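Local coordinates for Alr1585 protein (Nostoc sp., PDB 5C2I), which probably acts as a heme-dependent, dye-decolorizing (DyP-type) peroxidase, oxidising dyes and other substrates with hydrogen peroxide, at residues Ile196-Phe201 / Leu259-Lys264; Ile421-Gly426 / Phe444-Asn449; Phe186-Gln191 / Ala366-Glu371. The protein carries 1 engineered substitution. One frame throughout, in Å; residues are numbered along the deposited sequence.

Interaction 1: residues Ile196-Phe201 / Leu259-Lys264. With HEM (protoporphyrin IX containing Fe), chain E.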
# COMPACT_ATOMS: atom_id res chain seq x y z
N ILE A 196 -10.79 -12.39 9.16
CA ILE A 196 -12.05 -12.96 8.74
C ILE A 196 -11.86 -14.42 8.33
O ILE A 196 -10.73 -14.93 8.22
CB ILE A 196 -12.70 -12.18 7.57
CG1 ILE A 196 -11.74 -12.07 6.36
CG2 ILE A 196 -13.11 -10.79 8.04
CD1 ILE A 196 -12.41 -11.68 5.07
N GLU A 197 -12.97 -15.09 8.13
CA GLU A 197 -12.96 -16.40 7.47
C GLU A 197 -13.54 -16.16 6.06
O GLU A 197 -14.02 -15.07 5.75
CB GLU A 197 -13.74 -17.42 8.30
CG GLU A 197 -15.14 -17.00 8.69
CD GLU A 197 -16.08 -16.96 7.49
OE1 GLU A 197 -16.05 -17.88 6.66
OE2 GLU A 197 -16.85 -15.99 7.35
N HIS A 198 -13.44 -17.15 5.18
CA HIS A 198 -13.73 -16.97 3.76
C HIS A 198 -15.12 -16.46 3.40
O HIS A 198 -15.28 -15.88 2.36
CB HIS A 198 -13.46 -18.29 3.01
CG HIS A 198 -12.04 -18.44 2.59
ND1 HIS A 198 -11.16 -19.31 3.20
CD2 HIS A 198 -11.35 -17.84 1.60
CE1 HIS A 198 -9.97 -19.20 2.63
NE2 HIS A 198 -10.07 -18.34 1.63
N PHE A 199 -16.13 -16.74 4.22
CA PHE A 199 -17.47 -16.20 3.95
C PHE A 199 -17.57 -14.72 4.28
O PHE A 199 -18.58 -14.09 3.96
CB PHE A 199 -18.57 -16.99 4.70
CG PHE A 199 -18.68 -18.44 4.32
CD1 PHE A 199 -18.49 -18.88 3.02
CD2 PHE A 199 -19.02 -19.39 5.28
CE1 PHE A 199 -18.66 -20.22 2.68
CE2 PHE A 199 -19.18 -20.73 4.97
CZ PHE A 199 -19.01 -21.16 3.64
N GLY A 200 -16.50 -14.14 4.82
CA GLY A 200 -16.41 -12.68 4.99
C GLY A 200 -16.71 -12.20 6.40
O GLY A 200 -16.72 -11.01 6.63
N PHE A 201 -16.93 -13.11 7.34
CA PHE A 201 -17.23 -12.73 8.70
C PHE A 201 -15.98 -12.67 9.57
O PHE A 201 -15.13 -13.55 9.54
CB PHE A 201 -18.23 -13.71 9.33
CG PHE A 201 -19.58 -13.71 8.65
CD1 PHE A 201 -19.75 -14.35 7.43
CD2 PHE A 201 -20.65 -13.05 9.21
CE1 PHE A 201 -20.99 -14.37 6.80
CE2 PHE A 201 -21.90 -13.02 8.57
CZ PHE A 201 -22.07 -13.67 7.36
N LEU A 259 -11.69 -27.83 6.68
CA LEU A 259 -13.11 -27.55 6.36
C LEU A 259 -13.17 -26.66 5.12
O LEU A 259 -12.92 -25.46 5.18
CB LEU A 259 -13.78 -26.89 7.58
CG LEU A 259 -13.77 -27.67 8.89
CD1 LEU A 259 -14.52 -26.93 10.00
CD2 LEU A 259 -14.35 -29.06 8.69
N GLU A 260 -13.56 -27.26 4.01
CA GLU A 260 -13.69 -26.57 2.74
C GLU A 260 -14.96 -25.74 2.70
O GLU A 260 -16.03 -26.21 3.10
CB GLU A 260 -13.73 -27.56 1.60
CG GLU A 260 -13.77 -26.93 0.22
CD GLU A 260 -13.72 -27.96 -0.86
OE1 GLU A 260 -14.76 -28.64 -1.02
OE2 GLU A 260 -12.67 -28.14 -1.49
N GLN A 261 -14.84 -24.50 2.21
CA GLN A 261 -15.94 -23.56 2.20
C GLN A 261 -16.31 -23.16 0.79
O GLN A 261 -15.50 -22.60 0.08
CB GLN A 261 -15.58 -22.30 3.01
CG GLN A 261 -15.36 -22.54 4.48
CD GLN A 261 -14.85 -21.30 5.18
OE1 GLN A 261 -13.66 -21.17 5.47
NE2 GLN A 261 -15.76 -20.37 5.46
N ASN A 262 -17.56 -23.44 0.40
CA ASN A 262 -18.04 -23.08 -0.93
C ASN A 262 -18.61 -21.65 -0.85
O ASN A 262 -19.79 -21.44 -0.58
CB ASN A 262 -19.04 -24.08 -1.45
CG ASN A 262 -19.47 -23.78 -2.87
OD1 ASN A 262 -19.29 -22.68 -3.37
ND2 ASN A 262 -20.05 -24.76 -3.53
N VAL A 263 -17.73 -20.69 -1.06
CA VAL A 263 -18.06 -19.28 -0.87
C VAL A 263 -19.09 -18.83 -1.89
O VAL A 263 -20.04 -18.12 -1.55
CB VAL A 263 -16.79 -18.41 -0.98
CG1 VAL A 263 -17.12 -16.93 -0.85
CG2 VAL A 263 -15.78 -18.80 0.09
N LYS A 264 -18.91 -19.24 -3.13
CA LYS A 264 -19.83 -18.84 -4.20
C LYS A 264 -21.27 -19.27 -3.88
O LYS A 264 -22.22 -18.46 -3.96
CB LYS A 264 -19.39 -19.43 -5.54
CG LYS A 264 -20.23 -18.99 -6.73
CD LYS A 264 -19.73 -19.69 -8.00
CE LYS A 264 -20.75 -19.64 -9.10
NZ LYS A 264 -20.86 -18.25 -9.58
CHA HEM E . -17.75 -18.49 16.34
CHB HEM E . -17.30 -19.13 11.58
CHC HEM E . -16.60 -23.86 12.30
CHD HEM E . -17.31 -23.21 17.02
C1A HEM E . -17.71 -18.25 14.97
C2A HEM E . -17.92 -16.98 14.36
C3A HEM E . -17.79 -17.17 13.02
C4A HEM E . -17.48 -18.53 12.82
CMA HEM E . -17.89 -16.13 11.93
CAA HEM E . -18.23 -15.65 15.04
CBA HEM E . -17.05 -14.79 15.50
CGA HEM E . -16.24 -15.56 16.51
O1A HEM E . -16.55 -15.59 17.73
O2A HEM E . -15.25 -16.18 16.11
C1B HEM E . -17.02 -20.48 11.39
C2B HEM E . -16.76 -21.08 10.11
C3B HEM E . -16.53 -22.37 10.31
C4B HEM E . -16.72 -22.59 11.74
CMB HEM E . -16.73 -20.34 8.82
CAB HEM E . -16.14 -23.45 9.37
CBB HEM E . -15.51 -23.25 8.20
C1C HEM E . -16.79 -24.13 13.67
C2C HEM E . -16.84 -25.37 14.26
C3C HEM E . -17.07 -25.18 15.60
C4C HEM E . -17.12 -23.80 15.81
CMC HEM E . -16.63 -26.71 13.60
CAC HEM E . -17.26 -26.17 16.66
CBC HEM E . -17.76 -27.37 16.58
C1D HEM E . -17.36 -21.83 17.18
C2D HEM E . -17.48 -21.23 18.50
C3D HEM E . -17.65 -19.93 18.32
C4D HEM E . -17.58 -19.74 16.86
CMD HEM E . -17.45 -21.93 19.85
CAD HEM E . -17.78 -18.89 19.40
CBD HEM E . -19.21 -18.70 19.90
CGD HEM E . -19.23 -17.69 21.00
O1D HEM E . -19.99 -16.73 20.85
O2D HEM E . -18.51 -17.79 22.05
NA HEM E . -17.52 -19.21 14.02
NB HEM E . -17.06 -21.42 12.29
NC HEM E . -17.06 -23.16 14.60
ND HEM E . -17.51 -20.92 16.21
FE HEM E . -17.32 -21.17 14.31
O HOH W 1 -11.78 -19.33 6.12
O HOH W 2 -14.99 -21.10 14.41
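Gln261 lays the nitrogen of its amide over the ring of Phe199, NE2 standing 3.4 Å above the plane near the ring centre. The amide is turned almost perpendicular to the ring (86°), and one of its N-H groups is directed at the aromatic face. The other is given to Glu197: Gln261 NE2 donates to Glu197 OE1 at 2.8 Å, with the acceptor lying in the amide plane. An extended chain beyond CG (chi2 173°) carries the amide this far from the strand.

Glu197 illustrates how a carboxylate can organise a turn. The type I turn from Glu197 to Gly200 is held from inside, because the side chain bends at chi2 (69°) and folds back on its own backbone. Phe199 N donates to Glu197 OE1 at 2.7 Å from above the carboxylate plane. Phe201 N donates to Glu197 OE2 at 2.9 Å. OE1 thus serves two donors. The far end of the amide is tied down as well: a water bound to Gln261 OE1 also accepts from His198 N. His198 NE2 in turn donates to Glu371 O.

At the junction of strand 250-261 and helix 263-277, Val263 CG2 packs against His198 CB at 3.8 Å. Phe266 stacks on the Phe199 ring. Glu197 OE1 and Gln261 NE2 both border the heme methyl CMB, and Phe201 CB touches CMA. The network forms part of the heme-pocket wall, and its turn leads into Gly200-Gly204, which corresponds in position to the GXXDG motif of DyP-type peroxidases but carries a histidine in place of the motif's aspartate.

Interaction 2: residues Ile421-Gly426 / Phe444-Asn449. With HEM (protoporphyrin IX containing Fe), chain E.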
# COMPACT_ATOMS: atom_id res chain seq x y z
N ILE A 421 -22.54 -25.02 10.08
CA ILE A 421 -21.71 -26.21 10.25
C ILE A 421 -22.48 -27.49 10.63
O ILE A 421 -21.89 -28.57 10.74
CB ILE A 421 -20.63 -26.02 11.36
CG1 ILE A 421 -21.27 -25.86 12.74
CG2 ILE A 421 -19.72 -24.88 11.05
CD1 ILE A 421 -20.34 -26.11 13.92
N GLY A 422 -23.80 -27.41 10.79
CA GLY A 422 -24.56 -28.55 11.18
C GLY A 422 -24.64 -29.62 10.10
O GLY A 422 -24.94 -29.32 8.94
N GLN A 423 -24.41 -30.87 10.47
CA GLN A 423 -24.55 -32.04 9.55
C GLN A 423 -25.48 -33.06 10.15
O GLN A 423 -25.24 -33.50 11.27
CB GLN A 423 -23.20 -32.77 9.34
CG GLN A 423 -21.99 -32.03 9.63
CD GLN A 423 -20.72 -32.76 9.23
OE1 GLN A 423 -20.29 -32.64 8.10
NE2 GLN A 423 -20.06 -33.39 10.18
N PRO A 424 -26.51 -33.53 9.38
CA PRO A 424 -26.83 -33.09 8.02
C PRO A 424 -27.54 -31.75 8.01
O PRO A 424 -28.03 -31.31 9.08
CB PRO A 424 -27.78 -34.19 7.53
CG PRO A 424 -28.47 -34.68 8.79
CD PRO A 424 -27.36 -34.65 9.82
N SER A 425 -27.60 -31.12 6.84
CA SER A 425 -28.34 -29.89 6.68
C SER A 425 -29.82 -30.15 6.88
O SER A 425 -30.31 -31.32 6.76
CB SER A 425 -28.12 -29.27 5.30
OG SER A 425 -28.58 -30.12 4.27
N GLY A 426 -30.56 -29.10 7.18
CA GLY A 426 -32.00 -29.21 7.43
C GLY A 426 -32.71 -27.87 7.43
O GLY A 426 -32.38 -26.96 6.65
N PHE A 444 -31.44 -23.75 4.81
CA PHE A 444 -30.18 -23.20 4.41
C PHE A 444 -29.22 -24.38 4.22
O PHE A 444 -29.12 -25.27 5.07
CB PHE A 444 -29.61 -22.19 5.43
CG PHE A 444 -28.49 -21.37 4.86
CD1 PHE A 444 -28.76 -20.23 4.12
CD2 PHE A 444 -27.15 -21.75 5.07
CE1 PHE A 444 -27.73 -19.48 3.57
CE2 PHE A 444 -26.13 -21.00 4.52
CZ PHE A 444 -26.42 -19.86 3.77
N GLN A 445 -28.56 -24.42 3.07
CA GLN A 445 -27.74 -25.55 2.76
C GLN A 445 -26.39 -25.48 3.44
O GLN A 445 -25.88 -24.41 3.77
CB GLN A 445 -27.59 -25.63 1.27
CG GLN A 445 -26.85 -26.84 0.76
CD GLN A 445 -27.53 -28.14 1.15
OE1 GLN A 445 -27.29 -28.65 2.24
NE2 GLN A 445 -28.43 -28.62 0.31
N LEU A 446 -25.81 -26.67 3.67
CA LEU A 446 -24.48 -26.79 4.27
C LEU A 446 -23.44 -26.58 3.19
O LEU A 446 -23.40 -27.32 2.21
CB LEU A 446 -24.30 -28.17 4.92
CG LEU A 446 -22.95 -28.52 5.51
CD1 LEU A 446 -22.58 -27.56 6.61
CD2 LEU A 446 -22.95 -29.96 6.00
N TRP A 447 -22.63 -25.53 3.34
CA TRP A 447 -21.64 -25.15 2.37
C TRP A 447 -20.20 -25.36 2.87
O TRP A 447 -19.25 -24.79 2.32
CB TRP A 447 -21.87 -23.72 1.95
CG TRP A 447 -23.15 -23.55 1.24
CD1 TRP A 447 -24.21 -22.78 1.67
CD2 TRP A 447 -23.60 -24.21 0.03
NE1 TRP A 447 -25.24 -22.88 0.78
CE2 TRP A 447 -24.90 -23.74 -0.23
CE3 TRP A 447 -23.03 -25.13 -0.87
CZ2 TRP A 447 -25.65 -24.18 -1.33
CZ3 TRP A 447 -23.77 -25.57 -1.95
CH2 TRP A 447 -25.06 -25.09 -2.19
N ILE A 448 -20.06 -26.18 3.91
CA ILE A 448 -18.77 -26.58 4.50
C ILE A 448 -18.62 -28.10 4.38
O ILE A 448 -19.58 -28.83 4.69
CB ILE A 448 -18.70 -26.09 5.95
CG1 ILE A 448 -18.66 -24.56 5.94
CG2 ILE A 448 -17.50 -26.68 6.67
CD1 ILE A 448 -18.87 -23.88 7.30
N ASN A 449 -17.50 -28.57 3.84
CA ASN A 449 -17.25 -30.00 3.66
C ASN A 449 -16.02 -30.40 4.45
O ASN A 449 -14.95 -29.78 4.31
CB ASN A 449 -16.97 -30.34 2.20
CG ASN A 449 -17.97 -29.73 1.25
OD1 ASN A 449 -19.18 -29.91 1.42
ND2 ASN A 449 -17.48 -29.00 0.24
CHA HEM E . -17.75 -18.49 16.34
CHB HEM E . -17.30 -19.13 11.58
CHC HEM E . -16.60 -23.86 12.30
CHD HEM E . -17.31 -23.21 17.02
C1A HEM E . -17.71 -18.25 14.97
C2A HEM E . -17.92 -16.98 14.36
C3A HEM E . -17.79 -17.17 13.02
C4A HEM E . -17.48 -18.53 12.82
CMA HEM E . -17.89 -16.13 11.93
CAA HEM E . -18.23 -15.65 15.04
CBA HEM E . -17.05 -14.79 15.50
CGA HEM E . -16.24 -15.56 16.51
O1A HEM E . -16.55 -15.59 17.73
O2A HEM E . -15.25 -16.18 16.11
C1B HEM E . -17.02 -20.48 11.39
C2B HEM E . -16.76 -21.08 10.11
C3B HEM E . -16.53 -22.37 10.31
C4B HEM E . -16.72 -22.59 11.74
CMB HEM E . -16.73 -20.34 8.82
CAB HEM E . -16.14 -23.45 9.37
CBB HEM E . -15.51 -23.25 8.20
C1C HEM E . -16.79 -24.13 13.67
C2C HEM E . -16.84 -25.37 14.26
C3C HEM E . -17.07 -25.18 15.60
C4C HEM E . -17.12 -23.80 15.81
CMC HEM E . -16.63 -26.71 13.60
CAC HEM E . -17.26 -26.17 16.66
CBC HEM E . -17.76 -27.37 16.58
C1D HEM E . -17.36 -21.83 17.18
C2D HEM E . -17.48 -21.23 18.50
C3D HEM E . -17.65 -19.93 18.32
C4D HEM E . -17.58 -19.74 16.86
CMD HEM E . -17.45 -21.93 19.85
CAD HEM E . -17.78 -18.89 19.40
CBD HEM E . -19.21 -18.70 19.90
CGD HEM E . -19.23 -17.69 21.00
O1D HEM E . -19.99 -16.73 20.85
O2D HEM E . -18.51 -17.79 22.05
NA HEM E . -17.52 -19.21 14.02
NB HEM E . -17.06 -21.42 12.29
NC HEM E . -17.06 -23.16 14.60
ND HEM E . -17.51 -20.92 16.21
FE HEM E . -17.32 -21.17 14.31
O HOH W 3 -28.97 -26.63 7.36
O HOH W 4 -30.92 -27.51 4.34
O HOH W 2 -14.99 -21.10 14.41
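Gln445 OE1 is gripped by two donors, one from each segment. Ser425 OG donates to it at 2.8 Å, tilted 22° from the carbonyl plane, whereas Leu446 N, from the neighbouring residue of the same segment, comes in on a lone pair at 2.9 Å. A bend at chi2 (60°) brings the amide back alongside its own backbone, although the side chain starts out away from the loop. Cutting this side chain back to an alanine is likely to deprive the Ser425 hydroxyl and the Leu446 N-H of the acceptor they share, and to let the serine turn.

Water adds a second tie between the two segments. One molecule accepts from Gly426 N and lies 2.7 Å from Phe444 O, to which it probably donates, bridging places where the backbones do not bond directly. The ring of Phe444 leads off toward Phe266, which it meets edge-to-face.

Segment 444-449 runs into strand 448-458, which pairs antiparallel with strand 250-261 in the sheet beside the heme, within the alpha+beta fold of the DyP family. Through its contacts with Leu446 and Ile448, the loop 421-426 folds over the entry to that strand. Leu446, its first torsion near 180° (176°) swinging CG away from N, reaches into the loop, its CD2 lying 3.6 Å from Gly422 O and its CD1 against the CA of Ile421.

Closer to the cofactor the packing is purely apolar. Ile421 CG2 meets Ile448 CD1 at 4.0 Å, and both methyls go on to touch the porphyrin. Ile421 CG2 rests 3.5 Å from the meso carbon CHC, on the heme face opposite the iron-bound water, while Ile448 CD1 lies 3.5 Å from the vinyl carbon CAB.

Interaction 3: residues Phe186-Gln191 / Ala366-Glu371; sequences FILRNQ and AVSYGE
Two backbone hydrogen bonds join Phe186 to Ser368 in a single antiparallel bridge of the hydrogen-bonded type. Phe186 N donates to Ser368 O at 3.0 Å, and Ser368 N returns the bond to Phe186 O at 2.9 Å. Past this one pair the strands diverge: Leu188 bonds instead to Ile196, and Tyr369 to Gly383.

Aromatic contacts with carbonyl groups come next. The first torsion of Phe186 (chi1 61°) sets the ring between its own N and carbonyl carbon, and from there it leans back over the partner strand. One face lies against the Ser368 carbonyl, offset toward the rim. The ring's outer edge is turned to two more carbonyls: CZ is 3.2 Å from Gly370 O and 3.5 Å from Glu371 O, an approach that sets the slightly positive ring hydrogens against oxygen. At Gly370 the chain turns with a positive phi (87°), a conformation that suits glycine because a CB would press on the preceding carbonyl O, and passes round the end of the ring. The Gly370 N-H is bound by Gln164 of a second subunit, and Val160 of that subunit packs on Phe186.

The bridge illustrates how a two-domain enzyme can join its halves. Strand 177-189 belongs to the sheet that includes strand 42-50, strand 363-369 to the one that includes strand 250-261, consistent with the paired alpha+beta domains of DyP-type peroxidases.

An apolar contact flanks the bridge, where Ile187 CD1 reaches Val367 CG1 at 4.1 Å, the two side chains crossing at about a right angle. Leu188 adds van der Waals packing against polar atoms, placing CB near Ser368 OG and its CD1 4.1 Å from Glu371 O.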
# COMPACT_ATOMS: atom_id res chain seq x y z
N PHE A 186 -2.63 -19.19 6.50
CA PHE A 186 -2.47 -17.74 6.50
C PHE A 186 -3.69 -17.07 7.13
O PHE A 186 -4.73 -17.71 7.33
CB PHE A 186 -2.23 -17.22 5.08
CG PHE A 186 -3.36 -17.49 4.13
CD1 PHE A 186 -4.40 -16.58 3.99
CD2 PHE A 186 -3.39 -18.64 3.41
CE1 PHE A 186 -5.44 -16.84 3.11
CE2 PHE A 186 -4.43 -18.90 2.52
CZ PHE A 186 -5.45 -18.00 2.38
N ILE A 187 -3.56 -15.78 7.38
CA ILE A 187 -4.62 -15.00 8.00
C ILE A 187 -5.26 -14.15 6.95
O ILE A 187 -4.62 -13.31 6.31
CB ILE A 187 -4.07 -14.08 9.13
CG1 ILE A 187 -3.32 -14.88 10.18
CG2 ILE A 187 -5.18 -13.26 9.78
CD1 ILE A 187 -4.08 -15.94 10.92
N LEU A 188 -6.53 -14.41 6.70
CA LEU A 188 -7.35 -13.63 5.83
C LEU A 188 -7.90 -12.40 6.55
O LEU A 188 -8.28 -12.50 7.70
CB LEU A 188 -8.48 -14.54 5.36
CG LEU A 188 -9.29 -14.21 4.15
CD1 LEU A 188 -8.42 -14.21 2.91
CD2 LEU A 188 -10.37 -15.28 4.03
N ARG A 189 -7.84 -11.26 5.88
CA ARG A 189 -8.34 -9.99 6.41
C ARG A 189 -9.24 -9.29 5.43
O ARG A 189 -9.12 -9.45 4.23
CB ARG A 189 -7.21 -9.04 6.76
CG ARG A 189 -6.42 -9.51 7.94
CD ARG A 189 -5.27 -8.57 8.22
NE ARG A 189 -4.34 -9.25 9.10
CZ ARG A 189 -4.37 -9.26 10.41
NH1 ARG A 189 -5.29 -8.56 11.08
NH2 ARG A 189 -3.44 -9.94 11.06
N ASN A 190 -10.19 -8.54 5.96
CA ASN A 190 -11.06 -7.73 5.12
C ASN A 190 -10.43 -6.36 4.94
O ASN A 190 -9.37 -6.07 5.52
CB ASN A 190 -12.49 -7.66 5.69
CG ASN A 190 -12.55 -6.97 7.05
OD1 ASN A 190 -11.63 -6.27 7.47
ND2 ASN A 190 -13.67 -7.19 7.74
N GLN A 191 -11.06 -5.51 4.17
CA GLN A 191 -10.46 -4.20 3.88
C GLN A 191 -10.31 -3.32 5.13
O GLN A 191 -9.44 -2.49 5.18
CB GLN A 191 -11.19 -3.49 2.72
CG GLN A 191 -11.91 -2.22 3.11
CD GLN A 191 -12.67 -1.59 1.95
OE1 GLN A 191 -12.45 -1.94 0.78
NE2 GLN A 191 -13.57 -0.65 2.25
N ALA A 366 -7.68 -21.46 14.72
CA ALA A 366 -7.85 -21.77 13.30
C ALA A 366 -7.12 -20.78 12.41
O ALA A 366 -6.81 -19.64 12.83
CB ALA A 366 -9.33 -21.83 12.94
N VAL A 367 -6.85 -21.20 11.18
CA VAL A 367 -6.23 -20.33 10.17
C VAL A 367 -6.85 -20.69 8.83
O VAL A 367 -7.50 -21.74 8.71
CB VAL A 367 -4.70 -20.46 10.07
CG1 VAL A 367 -4.04 -19.99 11.35
CG2 VAL A 367 -4.29 -21.89 9.80
N SER A 368 -6.61 -19.87 7.84
CA SER A 368 -7.22 -20.11 6.52
C SER A 368 -6.28 -20.85 5.56
O SER A 368 -5.07 -20.80 5.71
CB SER A 368 -7.64 -18.76 5.93
OG SER A 368 -8.79 -18.31 6.63
N TYR A 369 -6.88 -21.49 4.57
CA TYR A 369 -6.16 -22.03 3.41
C TYR A 369 -6.85 -21.68 2.10
O TYR A 369 -8.03 -21.30 2.07
CB TYR A 369 -6.02 -23.55 3.51
CG TYR A 369 -7.26 -24.36 3.21
CD1 TYR A 369 -8.18 -24.69 4.21
CD2 TYR A 369 -7.49 -24.86 1.92
CE1 TYR A 369 -9.29 -25.47 3.93
CE2 TYR A 369 -8.61 -25.62 1.62
CZ TYR A 369 -9.52 -25.91 2.63
OH TYR A 369 -10.60 -26.69 2.35
N GLY A 370 -6.10 -21.80 1.02
CA GLY A 370 -6.63 -21.56 -0.31
C GLY A 370 -6.56 -20.10 -0.73
O GLY A 370 -5.57 -19.46 -0.51
N GLU A 371 -7.62 -19.61 -1.37
CA GLU A 371 -7.67 -18.27 -1.95
C GLU A 371 -7.39 -17.21 -0.90
O GLU A 371 -8.03 -17.20 0.16
CB GLU A 371 -9.08 -18.03 -2.52
CG GLU A 371 -9.27 -16.64 -3.09
CD GLU A 371 -8.28 -16.38 -4.19
OE1 GLU A 371 -8.44 -17.05 -5.23
OE2 GLU A 371 -7.30 -15.59 -3.98

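Along the chain, interaction 1 is nested within the loop closed by interaction 3, and interaction 2 follows both. The centres of interactions 1 and 3 lie about 9 Å apart; Ile196 and Leu188 join them by backbone, and His198 extends from one to the other. Interactions 1 and 2 have centres about 13 Å apart and share the sheet in which strands 250-261 and 448-458 are neighbours, with backbone bonds between Glu260 and Asn449 and between Asn262 and Trp447. Interactions 2 and 3 do not touch. Interaction 1 is therefore the connecting piece between the inter-sheet bridge and the loop over the porphyrin, and interactions 1 and 2 both border the heme.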